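Local coordinates for N-acetylneuraminic acid outer membrane channel protein NanC (PDB 2WJQ) that forms a monomeric, weakly anion-selective channel through the bacterial outer membrane that lets N-acetylneuraminic acid enter the cell, at residues Arg19-Glu24 and Trp31-Ser36. Residues are numbered along the deposited sequence; the frame is centred on the assembly and turned at random.
With LDA (lauryl dimethylamine-N-oxide), chain L.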
# COMPACT_ATOMS: atom_id res chain seq x y z
N ARG A 19 3.67 11.39 2.72
CA ARG A 19 3.43 10.42 3.76
C ARG A 19 4.49 10.52 4.88
O ARG A 19 5.68 10.66 4.60
CB ARG A 19 3.43 9.01 3.18
CG ARG A 19 2.96 7.93 4.16
CD ARG A 19 2.96 6.56 3.54
NE ARG A 19 4.35 6.14 3.29
CZ ARG A 19 4.71 4.94 2.85
NH1 ARG A 19 3.81 4.00 2.60
NH2 ARG A 19 6.01 4.68 2.67
N LEU A 20 4.04 10.45 6.13
CA LEU A 20 4.92 10.26 7.28
C LEU A 20 4.46 8.96 7.94
O LEU A 20 3.29 8.85 8.31
CB LEU A 20 4.73 11.38 8.29
CG LEU A 20 5.14 12.79 7.90
CD1 LEU A 20 4.32 13.32 6.74
CD2 LEU A 20 4.95 13.71 9.15
N LYS A 21 5.37 8.00 8.09
CA LYS A 21 5.04 6.67 8.58
C LYS A 21 6.05 6.25 9.64
O LYS A 21 7.28 6.36 9.41
CB LYS A 21 5.08 5.70 7.41
CG LYS A 21 4.85 4.24 7.73
CD LYS A 21 4.91 3.41 6.43
CE LYS A 21 4.47 1.97 6.63
NZ LYS A 21 4.72 1.16 5.41
N VAL A 22 5.56 5.74 10.77
CA VAL A 22 6.44 5.17 11.79
C VAL A 22 6.05 3.72 12.00
O VAL A 22 4.84 3.40 12.15
CB VAL A 22 6.39 6.00 13.12
CG1 VAL A 22 5.00 6.01 13.71
CG2 VAL A 22 7.41 5.46 14.14
N SER A 23 7.06 2.84 12.02
CA SER A 23 6.89 1.40 12.10
C SER A 23 7.89 0.79 13.09
O SER A 23 9.05 1.24 13.15
CB SER A 23 7.21 0.74 10.76
OG SER A 23 6.38 1.24 9.72
N GLU A 24 7.47 -0.28 13.76
CA GLU A 24 8.38 -1.06 14.59
C GLU A 24 8.00 -2.52 14.54
O GLU A 24 6.80 -2.86 14.40
CB GLU A 24 8.34 -0.56 16.05
CG GLU A 24 9.32 -1.26 17.01
CD GLU A 24 10.78 -1.15 16.61
OE1 GLU A 24 11.57 -0.56 17.36
OE2 GLU A 24 11.15 -1.67 15.54
N TRP A 31 4.30 -6.56 14.84
CA TRP A 31 4.73 -5.45 14.01
C TRP A 31 3.58 -4.46 13.97
O TRP A 31 2.40 -4.85 13.95
CB TRP A 31 5.10 -5.94 12.60
CG TRP A 31 5.53 -4.87 11.64
CD1 TRP A 31 6.81 -4.42 11.43
CD2 TRP A 31 4.70 -4.14 10.74
NE1 TRP A 31 6.81 -3.44 10.46
CE2 TRP A 31 5.52 -3.25 10.03
CE3 TRP A 31 3.32 -4.14 10.49
CZ2 TRP A 31 5.02 -2.38 9.06
CZ3 TRP A 31 2.83 -3.28 9.52
CH2 TRP A 31 3.68 -2.40 8.82
N ALA A 32 3.92 -3.18 13.98
CA ALA A 32 2.89 -2.12 13.98
C ALA A 32 3.39 -0.90 13.24
O ALA A 32 4.58 -0.60 13.23
CB ALA A 32 2.49 -1.74 15.39
N SER A 33 2.46 -0.21 12.60
CA SER A 33 2.77 0.97 11.86
C SER A 33 1.64 1.98 11.99
O SER A 33 0.47 1.62 12.15
CB SER A 33 2.96 0.61 10.37
OG SER A 33 3.53 1.70 9.67
N MET A 34 1.99 3.25 11.91
CA MET A 34 1.00 4.31 11.85
C MET A 34 1.48 5.32 10.84
O MET A 34 2.68 5.58 10.74
CB MET A 34 0.87 4.96 13.21
CG MET A 34 -0.31 5.89 13.37
SD MET A 34 -0.55 6.34 15.16
CE MET A 34 -1.20 4.83 15.81
N GLU A 35 0.55 5.89 10.08
CA GLU A 35 0.94 6.88 9.09
C GLU A 35 -0.13 7.92 8.83
O GLU A 35 -1.32 7.70 9.08
CB GLU A 35 1.28 6.21 7.77
CG GLU A 35 0.10 5.56 7.11
CD GLU A 35 0.48 4.85 5.82
OE1 GLU A 35 1.32 3.93 5.87
OE2 GLU A 35 -0.09 5.21 4.75
N SER A 36 0.32 9.04 8.30
CA SER A 36 -0.55 10.13 7.88
C SER A 36 -0.20 10.42 6.45
O SER A 36 0.99 10.50 6.12
CB SER A 36 -0.27 11.34 8.74
OG SER A 36 -1.03 12.47 8.35
N1 LDA L . -4.51 15.71 10.45
O1 LDA L . -5.10 16.81 10.65
CM1 LDA L . -5.47 14.78 9.83
CM2 LDA L . -3.40 15.97 9.52
C1 LDA L . -4.01 15.16 11.70
C2 LDA L . -3.11 13.95 11.42
C3 LDA L . -3.08 12.97 12.58
C4 LDA L . -1.71 12.90 13.23
C5 LDA L . -1.68 11.86 14.34
C6 LDA L . -0.32 11.16 14.41
C7 LDA L . -0.15 10.14 13.29
C8 LDA L . 1.26 9.55 13.30
C9 LDA L . 1.95 9.67 11.95
C10 LDA L . 3.42 9.28 12.06
C11 LDA L . 4.29 10.45 12.51
C12 LDA L . 5.25 10.05 13.63
O HOH W 1 0.82 4.02 2.63
O HOH W 2 1.62 1.67 4.37
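Leu20, Val22 and Glu24 pair with Ser36, Met34 and Ala32 across a transmembrane beta hairpin of the KdgM-family porin barrel. Each pair exchanges two backbone hydrogen bonds, and the strand directions lie 168° apart, as antiparallel strands should. Lys21 with Glu35 and Ser23 with Ser33 form the intervening non-hydrogen-bonded pairs, where CA-H...O contacts take over, such as Ser23 CA to Ala32 O at 3.3 Å.

The face of Leu20, Val22, Met34 and Ser36 bears a detergent molecule, consistent with its being the lipid-facing side. Carbon C10 of the lauryl dimethylamine-N-oxide chain lies 4.0 Å from Val22 CG1, and C8 is equally near Met34 CG.

Polar groups gather on the opposite face, consistent with the channel lumen. Arg19 and Glu35 are joined through water: one molecule, in the guanidinium plane, accepts from Arg19 NH1 and donates to Glu35 OE2 at 2.6 Å. No direct salt bridge forms: Glu35 OE1 lies 4.1 Å from Arg19 NH1 and well out of the guanidinium plane, so no N-H points at it; the two planes are 72° apart. Asn37 also binds OE2. A second water donates to OE1 and accepts weakly from Lys21 NZ. With CG anti to the backbone N (chi1 176°) and the chain extended, Lys21 lays CD over the guanidinium centre, 3.9 Å above its plane. Shortened to an alanine, this position would lack that CD and is likely to leave the second water without its weak ammonium partner.

Beside this group, Ser23 OG and Ser33 OG share a 2.9 Å hydrogen bond, while Lys21 CE approaches Ser33 OG to 3.2 Å.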